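Long-range contacts in Low molecular weight phosphotyrosine protein phosphatase 1 (Drosophila melanogaster, PDB 7CUY), which probably removes phosphate from tyrosine-phosphorylated proteins and from small aryl and acyl phosphates, as a member of the low molecular weight phosphotyrosine phosphatase family: residues A[6-11]-A[40-45]; A[10-15]-A[68-73]. All blocks are in the same frame, centred on the assembly; numbering follows the deposited sequence.

Contact 1. Residues A[6-11]-A[40-45]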
loop_
_atom_site.group_PDB
_atom_site.type_symbol
_atom_site.label_atom_id
_atom_site.label_comp_id
_atom_site.label_asym_id
_atom_site.label_seq_id
_atom_site.Cartn_x
_atom_site.Cartn_y
_atom_site.Cartn_z
ATOM N N LEU A 6 -7.055 1.447 1.389
ATOM C CA LEU A 6 -6.549 1.563 0.017
ATOM C C LEU A 6 -5.070 1.915 0.043
ATOM O O LEU A 6 -4.694 2.959 0.585
ATOM C CB LEU A 6 -7.327 2.627 -0.762
ATOM C CG LEU A 6 -6.982 2.803 -2.249
ATOM C CD1 LEU A 6 -7.316 1.529 -3.061
ATOM C CD2 LEU A 6 -7.685 4.023 -2.842
ATOM N N MET A 7 -4.224 1.058 -0.529
ATOM C CA MET A 7 -2.795 1.368 -0.630
ATOM C C MET A 7 -2.483 2.040 -1.962
ATOM O O MET A 7 -2.861 1.529 -3.012
ATOM C CB MET A 7 -1.942 0.107 -0.491
ATOM C CG MET A 7 -2.234 -0.690 0.760
ATOM S SD MET A 7 -1.739 0.173 2.250
ATOM C CE MET A 7 -1.871 -1.173 3.470
ATOM N N ILE A 8 -1.747 3.154 -1.922
ATOM C CA ILE A 8 -1.446 3.967 -3.100
ATOM C C ILE A 8 0.065 4.084 -3.241
ATOM O O ILE A 8 0.766 4.372 -2.259
ATOM C CB ILE A 8 -2.051 5.387 -2.972
ATOM C CG1 ILE A 8 -3.575 5.344 -2.872
ATOM C CG2 ILE A 8 -1.588 6.294 -4.095
ATOM C CD1 ILE A 8 -4.224 4.539 -3.967
ATOM N N CYS A 9 0.567 3.913 -4.457
ATOM C CA CYS A 9 1.906 4.400 -4.764
ATOM C C CYS A 9 1.844 5.065 -6.137
ATOM O O CYS A 9 0.758 5.298 -6.687
ATOM C CB CYS A 9 2.945 3.281 -4.673
ATOM S SG CYS A 9 2.758 1.952 -5.883
ATOM N N LEU A 10 3.014 5.387 -6.692
ATOM C CA LEU A 10 3.030 6.204 -7.904
ATOM C C LEU A 10 2.444 5.443 -9.091
ATOM O O LEU A 10 1.638 5.999 -9.848
ATOM C CB LEU A 10 4.451 6.680 -8.211
ATOM C CG LEU A 10 4.665 7.514 -9.485
ATOM C CD1 LEU A 10 3.729 8.724 -9.519
ATOM C CD2 LEU A 10 6.106 7.974 -9.595
ATOM N N GLY A 11 2.827 4.173 -9.261
ATOM C CA GLY A 11 2.404 3.403 -10.424
ATOM C C GLY A 11 1.678 2.104 -10.120
ATOM O O GLY A 11 1.114 1.487 -11.027
ATOM N N ALA A 40 -4.136 1.108 -5.587
ATOM C CA ALA A 40 -4.274 1.796 -6.870
ATOM C C ALA A 40 -3.113 2.765 -7.081
ATOM O O ALA A 40 -2.286 2.985 -6.189
ATOM C CB ALA A 40 -5.621 2.523 -6.973
ATOM N N ALA A 41 -3.089 3.367 -8.277
ATOM C CA ALA A 41 -1.973 4.164 -8.778
ATOM C C ALA A 41 -2.349 5.636 -8.863
ATOM O O ALA A 41 -3.481 5.964 -9.234
ATOM C CB ALA A 41 -1.547 3.695 -10.175
ATOM N N ILE A 42 -1.394 6.517 -8.512
ATOM C CA ILE A 42 -1.505 7.938 -8.866
ATOM C C ILE A 42 -1.518 8.090 -10.382
ATOM O O ILE A 42 -2.457 8.649 -10.963
ATOM C CB ILE A 42 -0.355 8.770 -8.252
ATOM C CG1 ILE A 42 -0.304 8.710 -6.718
ATOM C CG2 ILE A 42 -0.442 10.256 -8.697
ATOM C CD1 ILE A 42 -1.456 9.387 -6.021
ATOM N N GLY A 43 -0.456 7.589 -11.050
ATOM C CA GLY A 43 -0.327 7.734 -12.489
ATOM C C GLY A 43 -0.889 6.549 -13.280
ATOM O O GLY A 43 -1.085 5.448 -12.749
ATOM N N GLY A 44 -1.120 6.781 -14.572
ATOM C CA GLY A 44 -1.858 5.857 -15.412
ATOM C C GLY A 44 -1.054 4.965 -16.330
ATOM O O GLY A 44 -1.656 4.189 -17.081
ATOM N N TRP A 45 0.284 5.017 -16.268
ATOM C CA TRP A 45 1.117 4.332 -17.259
ATOM C C TRP A 45 0.817 2.843 -17.335
ATOM O O TRP A 45 0.781 2.274 -18.426
ATOM C CB TRP A 45 2.605 4.523 -16.947
ATOM C CG TRP A 45 3.045 5.924 -16.673
ATOM C CD1 TRP A 45 3.378 6.881 -17.594
ATOM C CD2 TRP A 45 3.234 6.526 -15.382
ATOM N NE1 TRP A 45 3.750 8.045 -16.952
ATOM C CE2 TRP A 45 3.664 7.855 -15.597
ATOM C CE3 TRP A 45 3.052 6.079 -14.071
ATOM C CZ2 TRP A 45 3.925 8.737 -14.551
ATOM C CZ3 TRP A 45 3.314 6.967 -13.021
ATOM C CH2 TRP A 45 3.742 8.277 -13.274
HETATM O O HOH W 1 0.373 3.121 -13.541
#
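I8 and A40 pair in parallel where two neighbouring strands run side by side. A40 N donates to M7 O at 2.9 Å, while the return bond from C9 N to A40 O is weak at 3.5 Å. Past the last bridge, C9 with A41, the backbones stay tied: I42 N donates to C9 O at 3.1 Å, and G43 N reaches L10 O at 2.9 Å with a nearly straight N-H...O angle of 170°. A water carries the link one step further, donating to both G11 O and G43 O.

On the face with I8, its two branches do separate jobs. CG1 sits anti to the carbonyl carbon (chi1 -62°) and carries I8 CD1 in over the A40 backbone, 3.3 Å from A40 O; I8 CG2 meets I42 CD1 at 3.6 Å, the two side chains crossing at about a right angle. With an alanine here both branches are gone, which would probably leave I42 CD1 without its partner and open a gap over A40. Farther out, L10 CD1 lies in the plane of the W45 ring, 3.8 Å from W45 CH2 at its edge.

C9, the nucleophile by similarity, ends its strand with its carbonyl tied to I42 N and its own N only weakly to A40 O, just where the phosphate-binding loop begins. This is the first beta-alpha-beta unit of the sheet: helix 15-29 makes the crossover and packs on M7, helix 89-98 covers I8 through L95 and I42 through E94, and strand 83-86 flanks strand 3-9 on the side away from strand 35-41.

Contact 2. Residues A[10-15]-A[68-73]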
loop_
_atom_site.group_PDB
_atom_site.type_symbol
_atom_site.label_atom_id
_atom_site.label_comp_id
_atom_site.label_asym_id
_atom_site.label_seq_id
_atom_site.Cartn_x
_atom_site.Cartn_y
_atom_site.Cartn_z
ATOM N N LEU A 10 3.014 5.387 -6.692
ATOM C CA LEU A 10 3.030 6.204 -7.904
ATOM C C LEU A 10 2.444 5.443 -9.091
ATOM O O LEU A 10 1.638 5.999 -9.848
ATOM C CB LEU A 10 4.451 6.680 -8.211
ATOM C CG LEU A 10 4.665 7.514 -9.485
ATOM C CD1 LEU A 10 3.729 8.724 -9.519
ATOM C CD2 LEU A 10 6.106 7.974 -9.595
ATOM N N GLY A 11 2.827 4.173 -9.261
ATOM C CA GLY A 11 2.404 3.403 -10.424
ATOM C C GLY A 11 1.678 2.104 -10.120
ATOM O O GLY A 11 1.114 1.487 -11.027
ATOM N N ASN A 12 1.694 1.656 -8.855
ATOM C CA ASN A 12 0.911 0.497 -8.426
ATOM C C ASN A 12 1.428 -0.801 -9.059
ATOM O O ASN A 12 0.682 -1.761 -9.250
ATOM C CB ASN A 12 -0.579 0.737 -8.716
ATOM C CG ASN A 12 -1.505 -0.390 -8.230
ATOM O OD1 ASN A 12 -2.389 -0.834 -8.980
ATOM N ND2 ASN A 12 -1.335 -0.828 -6.974
ATOM N N ILE A 13 2.715 -0.844 -9.392
ATOM C CA ILE A 13 3.334 -2.072 -9.866
ATOM C C ILE A 13 4.441 -2.577 -8.945
ATOM O O ILE A 13 4.823 -3.755 -9.059
ATOM C CB ILE A 13 3.870 -1.915 -11.303
ATOM C CG1 ILE A 13 4.848 -0.740 -11.405
ATOM C CG2 ILE A 13 2.739 -1.721 -12.267
ATOM C CD1 ILE A 13 5.654 -0.755 -12.726
ATOM N N CYS A 14 4.975 -1.747 -8.045
ATOM C CA CYS A 14 6.056 -2.133 -7.140
ATOM C C CYS A 14 5.626 -2.126 -5.680
ATOM O O CYS A 14 5.592 -3.178 -5.033
ATOM C CB CYS A 14 7.268 -1.207 -7.292
ATOM S SG CYS A 14 8.050 -1.147 -8.918
ATOM N N ARG A 15 5.313 -0.955 -5.127
ATOM C CA ARG A 15 5.171 -0.829 -3.680
ATOM C C ARG A 15 3.776 -1.198 -3.182
ATOM O O ARG A 15 3.633 -2.091 -2.347
ATOM C CB ARG A 15 5.541 0.593 -3.245
ATOM C CG ARG A 15 7.032 0.852 -3.294
ATOM C CD ARG A 15 7.329 2.316 -3.080
ATOM N NE ARG A 15 6.887 3.148 -4.197
ATOM C CZ ARG A 15 6.933 4.476 -4.204
ATOM N NH1 ARG A 15 7.393 5.136 -3.141
ATOM N NH2 ARG A 15 6.505 5.141 -5.271
ATOM N N HIS A 68 -3.144 -9.010 -8.703
ATOM C CA HIS A 68 -3.783 -7.715 -8.782
ATOM C C HIS A 68 -3.588 -7.124 -10.179
ATOM O O HIS A 68 -2.584 -7.374 -10.853
ATOM C CB HIS A 68 -3.222 -6.839 -7.651
ATOM C CG HIS A 68 -3.120 -5.385 -7.967
ATOM N ND1 HIS A 68 -4.159 -4.499 -7.748
ATOM C CD2 HIS A 68 -2.087 -4.651 -8.451
ATOM C CE1 HIS A 68 -3.772 -3.285 -8.101
ATOM N NE2 HIS A 68 -2.520 -3.351 -8.534
ATOM N N ILE A 69 -4.590 -6.377 -10.634
ATOM C CA ILE A 69 -4.530 -5.644 -11.894
ATOM C C ILE A 69 -4.459 -4.157 -11.578
ATOM O O ILE A 69 -5.292 -3.643 -10.821
ATOM C CB ILE A 69 -5.749 -5.932 -12.787
ATOM C CG1 ILE A 69 -5.923 -7.435 -13.022
ATOM C CG2 ILE A 69 -5.593 -5.212 -14.123
ATOM C CD1 ILE A 69 -6.924 -7.756 -14.113
ATOM N N VAL A 70 -3.498 -3.462 -12.193
ATOM C CA VAL A 70 -3.279 -2.043 -11.923
ATOM C C VAL A 70 -4.494 -1.222 -12.330
ATOM O O VAL A 70 -4.925 -1.244 -13.489
ATOM C CB VAL A 70 -2.028 -1.539 -12.652
ATOM C CG1 VAL A 70 -1.898 -0.025 -12.492
ATOM C CG2 VAL A 70 -0.783 -2.251 -12.140
ATOM N N ARG A 71 -5.026 -0.457 -11.387
ATOM C CA ARG A 71 -5.997 0.576 -11.694
ATOM C C ARG A 71 -5.516 1.893 -11.107
ATOM O O ARG A 71 -4.665 1.933 -10.202
ATOM C CB ARG A 71 -7.399 0.232 -11.156
ATOM C CG ARG A 71 -7.640 0.662 -9.712
ATOM C CD ARG A 71 -9.088 0.458 -9.291
ATOM N NE ARG A 71 -9.278 0.558 -7.842
ATOM C CZ ARG A 71 -9.519 1.694 -7.187
ATOM N NH1 ARG A 71 -9.605 2.853 -7.839
ATOM N NH2 ARG A 71 -9.671 1.673 -5.866
ATOM N N GLN A 72 -6.073 2.982 -11.630
ATOM C CA GLN A 72 -5.716 4.313 -11.175
ATOM C C GLN A 72 -6.708 4.786 -10.123
ATOM O O GLN A 72 -7.902 4.466 -10.181
ATOM C CB GLN A 72 -5.665 5.295 -12.343
ATOM C CG GLN A 72 -4.762 6.465 -12.092
ATOM C CD GLN A 72 -4.745 7.421 -13.252
ATOM O OE1 GLN A 72 -5.429 7.200 -14.255
ATOM N NE2 GLN A 72 -3.961 8.488 -13.132
ATOM N N ILE A 73 -6.196 5.541 -9.148
ATOM C CA ILE A 73 -7.052 6.107 -8.121
ATOM C C ILE A 73 -8.102 7.002 -8.778
ATOM O O ILE A 73 -7.866 7.621 -9.827
ATOM C CB ILE A 73 -6.192 6.879 -7.103
ATOM C CG1 ILE A 73 -7.013 7.351 -5.897
ATOM C CG2 ILE A 73 -5.508 8.077 -7.761
ATOM C CD1 ILE A 73 -6.142 7.941 -4.763
#
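H68 NE2 donates to N12 OD1 at 2.6 Å, joining the middle of the phosphate-binding P-loop, the C-X5-R motif running from C9 to R15, to the loop that precedes helix 77-80. The bond is bent, 130° at the hydrogen. OD1 lies in the plane of the imidazole, but the donor stands 35° above the carbonyl plane, and amide and ring are turned 78° against each other. The other end of the amide is held too: N12 ND2 bonds to S16 OG and S39 OG, so the group is fixed against rotation at both ends. N12 has a left-handed backbone, which asparagine tolerates well and which is a known feature of this family's loop; these bonds are consistent with the side chain holding it in that conformation. CG, anti to N12 N, leads the amide out toward H68, while the backbone NH groups of G11, I13 and C14 bind the sulfonate of a HEPES molecule, a likely mimic of substrate phosphate. Outside the two segments' own contact, the guanidinium of R15, an active-site residue by similarity, also pairs with that sulfonate.

V70 packs beside the amide with both methyls. V70 CG1 lies against N12 OD1 at 3.6 Å and G11 O at 3.7 Å. V70 CG2 touches N12 O at 3.3 Å and, on the next residue, meets the CG2 methyl of I13 at 3.6 Å.

In the fold
Both contacts start from the same run of chain, sharing L10 and G11, and their centres lie about 5 Å apart. Contact 1 is the more buried and the larger: it joins two strands of the sheet by backbone bonds and aliphatic packing, with L10 and W45 at its exposed end. Contact 2 is partly buried, joins loop to loop, and depends on side chains, with one amide-imidazole bond and valine methyls. Segments 40-45 and 68-73 also touch directly: Q72 NE2 bonds to I42 O, and A40 CB packs on R71 O. Contact 1 lies where strand 3-9 runs into the phosphate-binding loop, and contact 2 meets the middle of that loop.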